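Local coordinates for isoform 2 of Dual oxidase maturation factor 1 (Homo sapiens, PDB 7D3F), which may be required for the maturation of the dual oxidase DUOX1 and for its transport from the endoplasmic reticulum to the plasma membrane, at residues S86-A89 with F90-E93; T131-L134 with G135-Y138; E140-A143 with K144-K148; C167-Y170 with R171-L175. All blocks are in the same frame, centred on the assembly; numbering follows the deposited sequence.

Contact 1. Residues S86-A89 with F90-E93; sequences SYKA and FSSE
Lys-88 and Ser-91 meet in a local contact round a chain reversal, in the loop between the antiparallel strands 77-86 and 94-103. The evidence for a reversal is the 158° between the directions of 86-89 and 90-93, together with the approach of Ser-86 CA to Glu-93 CA at 6.4 Å. Phe-90, with positive phi and psi (57° and 35°), has a left-handed backbone in the middle of the bend.

The side-chain touch is aliphatic and lies across the loop. Lys-88 carries its CG between its N and carbonyl carbon, and from there the chain runs extended over Ser-91, whose CB is 3.7 Å from both Lys-88 CG and Lys-88 CE. The amine passes beyond Ser-91 to a weak, long ion pair with Glu-122. At the bend, Ala-89 CB sits 3.6 Å from Phe-90 CD1, an apolar contact between adjacent residues.

Tyr-87 leaves the loop, and its hydroxyl is hydrogen-bonded to Tyr-126 and Glu-122 and weakly to a mannose of the glycan. Two partner protein chains close over the bend: an acidic side chain of one is bonded to Phe-90 N, and a polar side chain of the other to Ala-89 N. Such a connection between adjacent antiparallel strands is a beta hairpin, its loop here at an interface in a region predicted to be extracellular.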
loop_
_atom_site.group_PDB
_atom_site.type_symbol
_atom_site.label_atom_id
_atom_site.label_comp_id
_atom_site.label_asym_id
_atom_site.label_seq_id
_atom_site.Cartn_x
_atom_site.Cartn_y
_atom_site.Cartn_z
ATOM N N SER B 86 -0.019 -15.752 40.998
ATOM C CA SER B 86 -0.497 -16.933 40.293
ATOM C C SER B 86 -0.059 -16.880 38.836
ATOM O O SER B 86 -0.030 -15.813 38.217
ATOM C CB SER B 86 -2.021 -17.029 40.388
ATOM O OG SER B 86 -2.639 -15.884 39.826
ATOM N N TYR B 87 0.285 -18.044 38.284
ATOM C CA TYR B 87 0.895 -18.114 36.960
ATOM C C TYR B 87 -0.091 -18.544 35.879
ATOM O O TYR B 87 -0.274 -17.832 34.888
ATOM C CB TYR B 87 2.097 -19.066 36.991
ATOM C CG TYR B 87 2.748 -19.262 35.643
ATOM C CD1 TYR B 87 3.250 -18.182 34.931
ATOM C CD2 TYR B 87 2.867 -20.527 35.086
ATOM C CE1 TYR B 87 3.849 -18.353 33.699
ATOM C CE2 TYR B 87 3.465 -20.709 33.855
ATOM C CZ TYR B 87 3.954 -19.619 33.166
ATOM O OH TYR B 87 4.551 -19.794 31.939
ATOM N N LYS B 88 -0.738 -19.694 36.050
ATOM C CA LYS B 88 -1.597 -20.239 35.012
ATOM C C LYS B 88 -2.846 -20.842 35.636
ATOM O O LYS B 88 -2.898 -21.119 36.837
ATOM C CB LYS B 88 -0.868 -21.296 34.172
ATOM C CG LYS B 88 -0.523 -22.566 34.933
ATOM C CD LYS B 88 0.070 -23.614 34.005
ATOM C CE LYS B 88 0.299 -24.931 34.725
ATOM N NZ LYS B 88 0.816 -25.979 33.803
ATOM N N ALA B 89 -3.858 -21.038 34.795
ATOM C CA ALA B 89 -5.101 -21.645 35.238
ATOM C C ALA B 89 -4.906 -23.136 35.499
ATOM O O ALA B 89 -3.959 -23.763 35.016
ATOM C CB ALA B 89 -6.202 -21.432 34.201
ATOM N N PHE B 90 -5.831 -23.701 36.279
ATOM C CA PHE B 90 -5.795 -25.112 36.665
ATOM C C PHE B 90 -4.484 -25.453 37.369
ATOM O O PHE B 90 -3.940 -26.550 37.220
ATOM C CB PHE B 90 -6.026 -26.023 35.457
ATOM C CG PHE B 90 -7.150 -25.571 34.572
ATOM C CD1 PHE B 90 -6.890 -24.896 33.391
ATOM C CD2 PHE B 90 -8.468 -25.805 34.930
ATOM C CE1 PHE B 90 -7.921 -24.471 32.579
ATOM C CE2 PHE B 90 -9.503 -25.381 34.121
ATOM C CZ PHE B 90 -9.229 -24.713 32.944
ATOM N N SER B 91 -3.975 -24.499 38.145
ATOM C CA SER B 91 -2.721 -24.672 38.871
ATOM C C SER B 91 -2.685 -23.658 40.000
ATOM O O SER B 91 -2.817 -22.455 39.753
ATOM C CB SER B 91 -1.520 -24.494 37.942
ATOM O OG SER B 91 -0.305 -24.506 38.671
ATOM N N SER B 92 -2.507 -24.135 41.228
ATOM C CA SER B 92 -2.449 -23.268 42.397
ATOM C C SER B 92 -1.035 -22.801 42.718
ATOM O O SER B 92 -0.850 -22.060 43.688
ATOM C CB SER B 92 -3.044 -23.984 43.613
ATOM O OG SER B 92 -2.356 -25.193 43.881
ATOM N N GLU B 93 -0.043 -23.215 41.935
ATOM C CA GLU B 93 1.331 -22.809 42.191
ATOM C C GLU B 93 1.539 -21.344 41.825
ATOM O O GLU B 93 0.988 -20.848 40.838
ATOM C CB GLU B 93 2.301 -23.688 41.405
ATOM C CG GLU B 93 2.330 -25.139 41.852
ATOM C CD GLU B 93 2.649 -25.283 43.325
ATOM O OE1 GLU B 93 1.883 -25.966 44.037
ATOM O OE2 GLU B 93 3.663 -24.706 43.774
#

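Contact 2. Residues T131-L134 with G135-Y138; sequences TWRL and GENY
Trp-132 and Tyr-138 form the close-packed end of this local contact, which bridges strand 122-131 and helix 138-148. Their side chains run side by side in the same direction, and Tyr-138 CE1 reaches the edge of the indole, near its plane, at 3.7 Å from Trp-132 CE3. This is an edge contact rather than a ring-over-ring stack. Tyr-138 CD1 also lies 3.8 Å from Thr-131 O. Both rings are buried and pack on Val-108 of the sheet, while their polar ends are tied by hydrogen bonds: Trp-132 NE1 to Leu-105 O, and Tyr-138 OH to Ala-158 O.

The reversal itself is a type II beta turn from Arg-133 to Glu-136, closed by Glu-136 N to Arg-133 O at 2.8 Å with an N-H...O angle of 152°. Gly-135 occupies its third position with phi 89°, where a CB would be jammed against Leu-134 O.

At the turn the packing is looser. Arg-133 and Glu-136 lie alongside one another, pointing the same way, each chain bent (Arg-133 at chi3, Glu-136 at chi2), with guanidinium and carboxylate planes 28° apart, yet Arg-133 NH1 stays 4.2 Å from Glu-136 OE2, beyond a salt bridge. The nearer approach is to carbon, Arg-133 NH1 to Glu-136 CG at 3.7 Å, and the Arg-133 side is exposed. Asn-137, also exposed, N-caps the following helix through OD1, which accepts from Glu-140 N.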
loop_
_atom_site.group_PDB
_atom_site.type_symbol
_atom_site.label_atom_id
_atom_site.label_comp_id
_atom_site.label_asym_id
_atom_site.label_seq_id
_atom_site.Cartn_x
_atom_site.Cartn_y
_atom_site.Cartn_z
ATOM N N THR B 131 -2.015 -3.524 21.277
ATOM C CA THR B 131 -2.003 -2.258 20.559
ATOM C C THR B 131 -3.398 -1.650 20.507
ATOM O O THR B 131 -4.385 -2.346 20.251
ATOM C CB THR B 131 -1.471 -2.443 19.135
ATOM O OG1 THR B 131 -2.249 -3.436 18.456
ATOM C CG2 THR B 131 -0.014 -2.876 19.163
ATOM N N TRP B 132 -3.469 -0.342 20.753
ATOM C CA TRP B 132 -4.700 0.424 20.606
ATOM C C TRP B 132 -4.615 1.419 19.455
ATOM O O TRP B 132 -5.334 2.424 19.454
ATOM C CB TRP B 132 -5.038 1.149 21.908
ATOM C CG TRP B 132 -3.898 1.934 22.476
ATOM C CD1 TRP B 132 -3.289 3.018 21.917
ATOM C CD2 TRP B 132 -3.239 1.703 23.726
ATOM N NE1 TRP B 132 -2.284 3.471 22.737
ATOM C CE2 TRP B 132 -2.235 2.681 23.854
ATOM C CE3 TRP B 132 -3.400 0.762 24.746
ATOM C CZ2 TRP B 132 -1.394 2.744 24.963
ATOM C CZ3 TRP B 132 -2.566 0.826 25.844
ATOM C CH2 TRP B 132 -1.576 1.810 25.945
ATOM N N ARG B 133 -3.743 1.164 18.482
ATOM C CA ARG B 133 -3.605 2.063 17.345
ATOM C C ARG B 133 -4.901 2.119 16.549
ATOM O O ARG B 133 -5.711 1.187 16.566
ATOM C CB ARG B 133 -2.454 1.617 16.442
ATOM C CG ARG B 133 -1.092 2.130 16.875
ATOM C CD ARG B 133 0.014 1.670 15.936
ATOM N NE ARG B 133 0.315 0.250 16.087
ATOM C CZ ARG B 133 -0.152 -0.706 15.289
ATOM N NH1 ARG B 133 -0.948 -0.398 14.274
ATOM N NH2 ARG B 133 0.177 -1.972 15.506
ATOM N N LEU B 134 -5.101 3.241 15.860
ATOM C CA LEU B 134 -6.301 3.424 15.054
ATOM C C LEU B 134 -6.414 2.316 14.014
ATOM O O LEU B 134 -5.448 2.002 13.313
ATOM C CB LEU B 134 -6.272 4.793 14.377
ATOM C CG LEU B 134 -6.165 6.026 15.274
ATOM C CD1 LEU B 134 -6.296 7.290 14.440
ATOM C CD2 LEU B 134 -7.214 5.992 16.372
ATOM N N GLY B 135 -7.603 1.723 13.921
ATOM C CA GLY B 135 -7.825 0.562 13.088
ATOM C C GLY B 135 -7.581 -0.764 13.772
ATOM O O GLY B 135 -7.922 -1.809 13.202
ATOM N N GLU B 136 -7.008 -0.758 14.971
ATOM C CA GLU B 136 -6.762 -1.964 15.748
ATOM C C GLU B 136 -7.732 -2.001 16.922
ATOM O O GLU B 136 -7.923 -0.992 17.608
ATOM C CB GLU B 136 -5.316 -2.010 16.249
ATOM C CG GLU B 136 -4.282 -1.623 15.201
ATOM C CD GLU B 136 -4.235 -2.594 14.038
ATOM O OE1 GLU B 136 -3.930 -3.784 14.268
ATOM O OE2 GLU B 136 -4.515 -2.170 12.898
ATOM N N ASN B 137 -8.340 -3.161 17.150
ATOM C CA ASN B 137 -9.328 -3.332 18.209
ATOM C C ASN B 137 -8.631 -3.924 19.429
ATOM O O ASN B 137 -8.193 -5.079 19.402
ATOM C CB ASN B 137 -10.478 -4.223 17.742
ATOM C CG ASN B 137 -11.747 -4.010 18.546
ATOM O OD1 ASN B 137 -12.012 -4.725 19.514
ATOM N ND2 ASN B 137 -12.538 -3.021 18.148
ATOM N N TYR B 138 -8.522 -3.128 20.497
ATOM C CA TYR B 138 -7.868 -3.608 21.710
ATOM C C TYR B 138 -8.653 -4.747 22.349
ATOM O O TYR B 138 -8.064 -5.702 22.868
ATOM C CB TYR B 138 -7.685 -2.461 22.706
ATOM C CG TYR B 138 -6.782 -2.808 23.870
ATOM C CD1 TYR B 138 -5.439 -2.461 23.855
ATOM C CD2 TYR B 138 -7.270 -3.488 24.980
ATOM C CE1 TYR B 138 -4.609 -2.775 24.912
ATOM C CE2 TYR B 138 -6.447 -3.811 26.040
ATOM C CZ TYR B 138 -5.118 -3.452 26.001
ATOM O OH TYR B 138 -4.294 -3.772 27.055
#

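Contact 3. Residues E140-A143 with K144-K148; sequences EEYA and KALEK. With MAN (alpha-D-mannopyranose), chain E.
Tyr-142 and Leu-146, one helical turn apart, make the apolar part of this contact. Leu-146 CG stands over one face of the phenol ring, 4.3 Å from its centroid and 24° off the normal, a CH-pi contact offset toward the rim; Leu-146 CD1 comes nearer still, 3.5 Å from Tyr-142 CE2. On another side of the same helix Glu-140 and Lys-144 are joined by a salt bridge, with Lys-144 NZ donating weakly to Glu-140 OE2 at 3.3 Å. Glu-140 reaches forward extended, while Lys-144 bends back at chi3 (-67°) and lays its CE against Glu-140 CG at 3.7 Å.

What spaces these i, i+4 pairs is regular alpha-helical bonding: Lys-144, Ala-145, Leu-146 and Glu-147 each give their N-H to the carbonyl four residues earlier, all at 2.9 Å between N and O.

Further out, Glu-141 OE1 is hydrogen-bonded to Thr-131 OG1 at the end of strand 122-131. Lys-148, bent at its last two torsions, leads away from the helix toward the glycan and makes a weak bond of 3.3 Å from NZ to O4 of a mannose and a hydrogen bond to a polar side chain of another protein chain; the sugar is also held by Glu-128 and Asn-127. Helix 138-148 is thus linked to that strand by Glu-141 and packs on helix 152-160, Tyr-142 against Ala-158 and Glu-159, Ala-145 and Leu-146 against Leu-155.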
loop_
_atom_site.group_PDB
_atom_site.type_symbol
_atom_site.label_atom_id
_atom_site.label_comp_id
_atom_site.label_asym_id
_atom_site.label_seq_id
_atom_site.Cartn_x
_atom_site.Cartn_y
_atom_site.Cartn_z
ATOM N N GLU B 140 -10.517 -6.979 20.869
ATOM C CA GLU B 140 -10.270 -8.197 20.104
ATOM C C GLU B 140 -8.925 -8.814 20.464
ATOM O O GLU B 140 -8.813 -10.036 20.609
ATOM C CB GLU B 140 -10.340 -7.898 18.607
ATOM C CG GLU B 140 -9.945 -9.070 17.724
ATOM C CD GLU B 140 -9.835 -8.687 16.262
ATOM O OE1 GLU B 140 -10.373 -7.625 15.881
ATOM O OE2 GLU B 140 -9.206 -9.444 15.494
ATOM N N GLU B 141 -7.889 -7.983 20.608
ATOM C CA GLU B 141 -6.576 -8.499 20.981
ATOM C C GLU B 141 -6.592 -9.100 22.382
ATOM O O GLU B 141 -5.967 -10.139 22.623
ATOM C CB GLU B 141 -5.527 -7.393 20.874
ATOM C CG GLU B 141 -4.931 -7.252 19.482
ATOM C CD GLU B 141 -4.002 -6.062 19.360
ATOM O OE1 GLU B 141 -4.505 -4.932 19.189
ATOM O OE2 GLU B 141 -2.771 -6.255 19.440
ATOM N N TYR B 142 -7.302 -8.467 23.318
ATOM C CA TYR B 142 -7.406 -9.031 24.660
ATOM C C TYR B 142 -8.166 -10.353 24.648
ATOM O O TYR B 142 -7.808 -11.288 25.373
ATOM C CB TYR B 142 -8.072 -8.037 25.608
ATOM C CG TYR B 142 -8.299 -8.602 26.990
ATOM C CD1 TYR B 142 -7.229 -8.882 27.830
ATOM C CD2 TYR B 142 -9.581 -8.863 27.454
ATOM C CE1 TYR B 142 -7.428 -9.404 29.091
ATOM C CE2 TYR B 142 -9.791 -9.382 28.717
ATOM C CZ TYR B 142 -8.711 -9.654 29.530
ATOM O OH TYR B 142 -8.914 -10.174 30.786
ATOM N N ALA B 143 -9.225 -10.448 23.839
ATOM C CA ALA B 143 -9.950 -11.709 23.717
ATOM C C ALA B 143 -9.067 -12.800 23.122
ATOM O O ALA B 143 -9.112 -13.956 23.560
ATOM C CB ALA B 143 -11.207 -11.512 22.869
ATOM N N LYS B 144 -8.260 -12.450 22.117
ATOM C CA LYS B 144 -7.338 -13.421 21.538
ATOM C C LYS B 144 -6.284 -13.851 22.550
ATOM O O LYS B 144 -5.872 -15.016 22.570
ATOM C CB LYS B 144 -6.683 -12.842 20.282
ATOM C CG LYS B 144 -7.612 -12.800 19.076
ATOM C CD LYS B 144 -6.937 -12.185 17.862
ATOM C CE LYS B 144 -6.639 -10.712 18.080
ATOM N NZ LYS B 144 -6.193 -10.041 16.827
ATOM N N ALA B 145 -5.829 -12.922 23.393
ATOM C CA ALA B 145 -4.897 -13.282 24.459
ATOM C C ALA B 145 -5.546 -14.227 25.463
ATOM O O ALA B 145 -4.911 -15.179 25.931
ATOM C CB ALA B 145 -4.388 -12.023 25.159
ATOM N N LEU B 146 -6.809 -13.970 25.814
ATOM C CA LEU B 146 -7.526 -14.863 26.718
ATOM C C LEU B 146 -7.671 -16.255 26.117
ATOM O O LEU B 146 -7.491 -17.263 26.811
ATOM C CB LEU B 146 -8.902 -14.286 27.051
ATOM C CG LEU B 146 -9.012 -13.376 28.273
ATOM C CD1 LEU B 146 -10.414 -12.801 28.373
ATOM C CD2 LEU B 146 -8.662 -14.144 29.535
ATOM N N GLU B 147 -8.000 -16.331 24.827
ATOM C CA GLU B 147 -8.115 -17.629 24.172
ATOM C C GLU B 147 -6.762 -18.321 24.048
ATOM O O GLU B 147 -6.696 -19.555 24.067
ATOM C CB GLU B 147 -8.768 -17.470 22.800
ATOM C CG GLU B 147 -10.281 -17.317 22.863
ATOM C CD GLU B 147 -10.781 -16.106 22.102
ATOM O OE1 GLU B 147 -10.028 -15.575 21.260
ATOM O OE2 GLU B 147 -11.930 -15.682 22.352
ATOM N N LYS B 148 -5.679 -17.551 23.919
ATOM C CA LYS B 148 -4.352 -18.151 23.830
ATOM C C LYS B 148 -3.918 -18.744 25.164
ATOM O O LYS B 148 -3.182 -19.737 25.187
ATOM C CB LYS B 148 -3.337 -17.113 23.348
ATOM C CG LYS B 148 -2.046 -17.711 22.805
ATOM C CD LYS B 148 -1.250 -16.687 22.005
ATOM C CE LYS B 148 -0.207 -15.986 22.860
ATOM N NZ LYS B 148 0.893 -16.909 23.257
HETATM C C1 MAN E . 7.517 -15.956 22.747
HETATM C C2 MAN E . 6.630 -17.035 23.376
HETATM C C3 MAN E . 5.176 -16.682 23.120
HETATM C C4 MAN E . 4.869 -15.290 23.683
HETATM C C5 MAN E . 5.829 -14.252 23.075
HETATM C C6 MAN E . 5.690 -12.886 23.707
HETATM O O2 MAN E . 6.771 -17.014 24.793
HETATM O O3 MAN E . 4.287 -17.642 23.678
HETATM O O4 MAN E . 3.533 -14.926 23.374
HETATM O O5 MAN E . 7.201 -14.682 23.270
HETATM O O6 MAN E . 6.173 -12.964 25.045
#

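Contact 4. Residues C167-Y170 with R171-L175; sequences CGLY and RQYRL
Leu-169 O and Tyr-170 O accept from Tyr-173 N and Arg-174 N, both at 2.9 Å with N-H...O angles of 156°, so the backbone is already alpha-helical in its first turn.

Tyr-170 and Arg-174 run side by side, and their ring and guanidinium planes are 8° apart. The overlap is partial: the phenol hydroxyl, not the ring, lies over the guanidinium face, with Tyr-170 OH 3.6 Å from Arg-174 NE and 4.0 Å from Arg-174 CZ. The closest side-chain approach is Tyr-170 OH to Arg-174 CD at 3.3 Å. Arg-174 stays extended from CG to NE, and NE bonds weakly to Trp-132 O.

This is the start of helix 169-199, whose later part is predicted to enter the membrane. Gly-168 is the N-cap and the centre of an inverse gamma turn, in which Leu-169 N bonds weakly to Cys-167 O. Just ahead, Cys-167 is disulfide-bonded to Cys-234, tying the helix start to the segment after helix 203-229.

On the buried side Leu-169 CB meets the edge of the Tyr-173 ring, in its plane, at 4.0 Å from CD2, and Tyr-173 OH bonds weakly to Ser-77. Arg-171 faces outward, its NH2 hydrogen-bonded to the backbone of another protein chain.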
loop_
_atom_site.group_PDB
_atom_site.type_symbol
_atom_site.label_atom_id
_atom_site.label_comp_id
_atom_site.label_asym_id
_atom_site.label_seq_id
_atom_site.Cartn_x
_atom_site.Cartn_y
_atom_site.Cartn_z
ATOM N N CYS B 167 -11.305 1.705 35.123
ATOM C CA CYS B 167 -10.400 2.846 35.133
ATOM C C CYS B 167 -10.054 3.229 33.698
ATOM O O CYS B 167 -9.705 2.370 32.882
ATOM C CB CYS B 167 -9.142 2.542 35.949
ATOM S SG CYS B 167 -7.827 1.604 35.144
ATOM N N GLY B 168 -10.177 4.518 33.393
ATOM C CA GLY B 168 -10.071 4.991 32.028
ATOM C C GLY B 168 -8.659 5.222 31.535
ATOM O O GLY B 168 -8.349 6.292 31.003
ATOM N N LEU B 169 -7.787 4.225 31.704
ATOM C CA LEU B 169 -6.445 4.332 31.146
ATOM C C LEU B 169 -6.457 4.191 29.631
ATOM O O LEU B 169 -5.646 4.826 28.945
ATOM C CB LEU B 169 -5.526 3.279 31.767
ATOM C CG LEU B 169 -5.258 3.397 33.268
ATOM C CD1 LEU B 169 -4.211 2.383 33.706
ATOM C CD2 LEU B 169 -4.829 4.810 33.629
ATOM N N TYR B 170 -7.372 3.380 29.092
ATOM C CA TYR B 170 -7.368 3.093 27.661
ATOM C C TYR B 170 -7.581 4.355 26.837
ATOM O O TYR B 170 -6.788 4.661 25.942
ATOM C CB TYR B 170 -8.442 2.055 27.328
ATOM C CG TYR B 170 -8.692 1.898 25.841
ATOM C CD1 TYR B 170 -7.880 1.084 25.063
ATOM C CD2 TYR B 170 -9.742 2.564 25.219
ATOM C CE1 TYR B 170 -8.106 0.939 23.707
ATOM C CE2 TYR B 170 -9.974 2.425 23.862
ATOM C CZ TYR B 170 -9.152 1.611 23.112
ATOM O OH TYR B 170 -9.380 1.467 21.763
ATOM N N ARG B 171 -8.647 5.106 27.127
ATOM C CA ARG B 171 -8.985 6.263 26.303
ATOM C C ARG B 171 -7.892 7.322 26.363
ATOM O O ARG B 171 -7.428 7.817 25.327
ATOM C CB ARG B 171 -10.322 6.855 26.751
ATOM C CG ARG B 171 -10.700 8.131 26.013
ATOM C CD ARG B 171 -11.572 9.040 26.866
ATOM N NE ARG B 171 -12.923 8.514 27.046
ATOM C CZ ARG B 171 -13.944 8.799 26.245
ATOM N NH1 ARG B 171 -13.770 9.603 25.205
ATOM N NH2 ARG B 171 -15.141 8.280 26.483
ATOM N N GLN B 172 -7.473 7.690 27.576
ATOM C CA GLN B 172 -6.480 8.745 27.727
ATOM C C GLN B 172 -5.141 8.338 27.132
ATOM O O GLN B 172 -4.493 9.135 26.445
ATOM C CB GLN B 172 -6.325 9.116 29.200
ATOM C CG GLN B 172 -7.546 9.796 29.789
ATOM C CD GLN B 172 -7.881 11.096 29.085
ATOM O OE1 GLN B 172 -7.014 11.946 28.881
ATOM N NE2 GLN B 172 -9.143 11.253 28.702
ATOM N N TYR B 173 -4.707 7.098 27.380
ATOM C CA TYR B 173 -3.434 6.651 26.829
ATOM C C TYR B 173 -3.487 6.560 25.310
ATOM O O TYR B 173 -2.516 6.908 24.633
ATOM C CB TYR B 173 -3.032 5.312 27.444
ATOM C CG TYR B 173 -2.111 5.456 28.633
ATOM C CD1 TYR B 173 -0.857 6.037 28.493
ATOM C CD2 TYR B 173 -2.490 5.012 29.892
ATOM C CE1 TYR B 173 -0.006 6.171 29.573
ATOM C CE2 TYR B 173 -1.646 5.143 30.980
ATOM C CZ TYR B 173 -0.405 5.723 30.814
ATOM O OH TYR B 173 0.437 5.854 31.894
ATOM N N ARG B 174 -4.613 6.107 24.752
ATOM C CA ARG B 174 -4.752 6.039 23.303
ATOM C C ARG B 174 -4.689 7.429 22.683
ATOM O O ARG B 174 -3.984 7.646 21.690
ATOM C CB ARG B 174 -6.064 5.336 22.951
ATOM C CG ARG B 174 -6.353 5.193 21.469
ATOM C CD ARG B 174 -7.438 4.148 21.253
ATOM N NE ARG B 174 -7.997 4.180 19.906
ATOM C CZ ARG B 174 -9.145 4.772 19.591
ATOM N NH1 ARG B 174 -9.858 5.380 20.529
ATOM N NH2 ARG B 174 -9.584 4.752 18.340
ATOM N N LEU B 175 -5.405 8.392 23.271
ATOM C CA LEU B 175 -5.373 9.762 22.765
ATOM C C LEU B 175 -3.966 10.345 22.847
ATOM O O LEU B 175 -3.460 10.936 21.880
ATOM C CB LEU B 175 -6.359 10.623 23.556
ATOM C CG LEU B 175 -6.479 12.102 23.191
ATOM C CD1 LEU B 175 -7.337 12.275 21.950
ATOM C CD2 LEU B 175 -7.044 12.899 24.358
#

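Overall arrangement
The contacts follow in the order 1 to 4 along the chain, all in the region predicted to be extracellular. Contact 1 lies apart at the hairpin end of strands 77-86 and 94-103, its centre 30 Å from those of contacts 2 and 4 and 18 Å from that of contact 3. Contact 2 is the hub, centred 13 Å from contact 3, which it touches through Thr-131 and Glu-141, and 12 Å from contact 4, which it touches through Tyr-138 CB on Tyr-170 CE1 at 3.6 Å. It joins strand 122-131 and helices 138-148 and 169-199, coupling the sheet to a helix whose later part is predicted to cross the membrane. All four also reach other protein chains of the assembly.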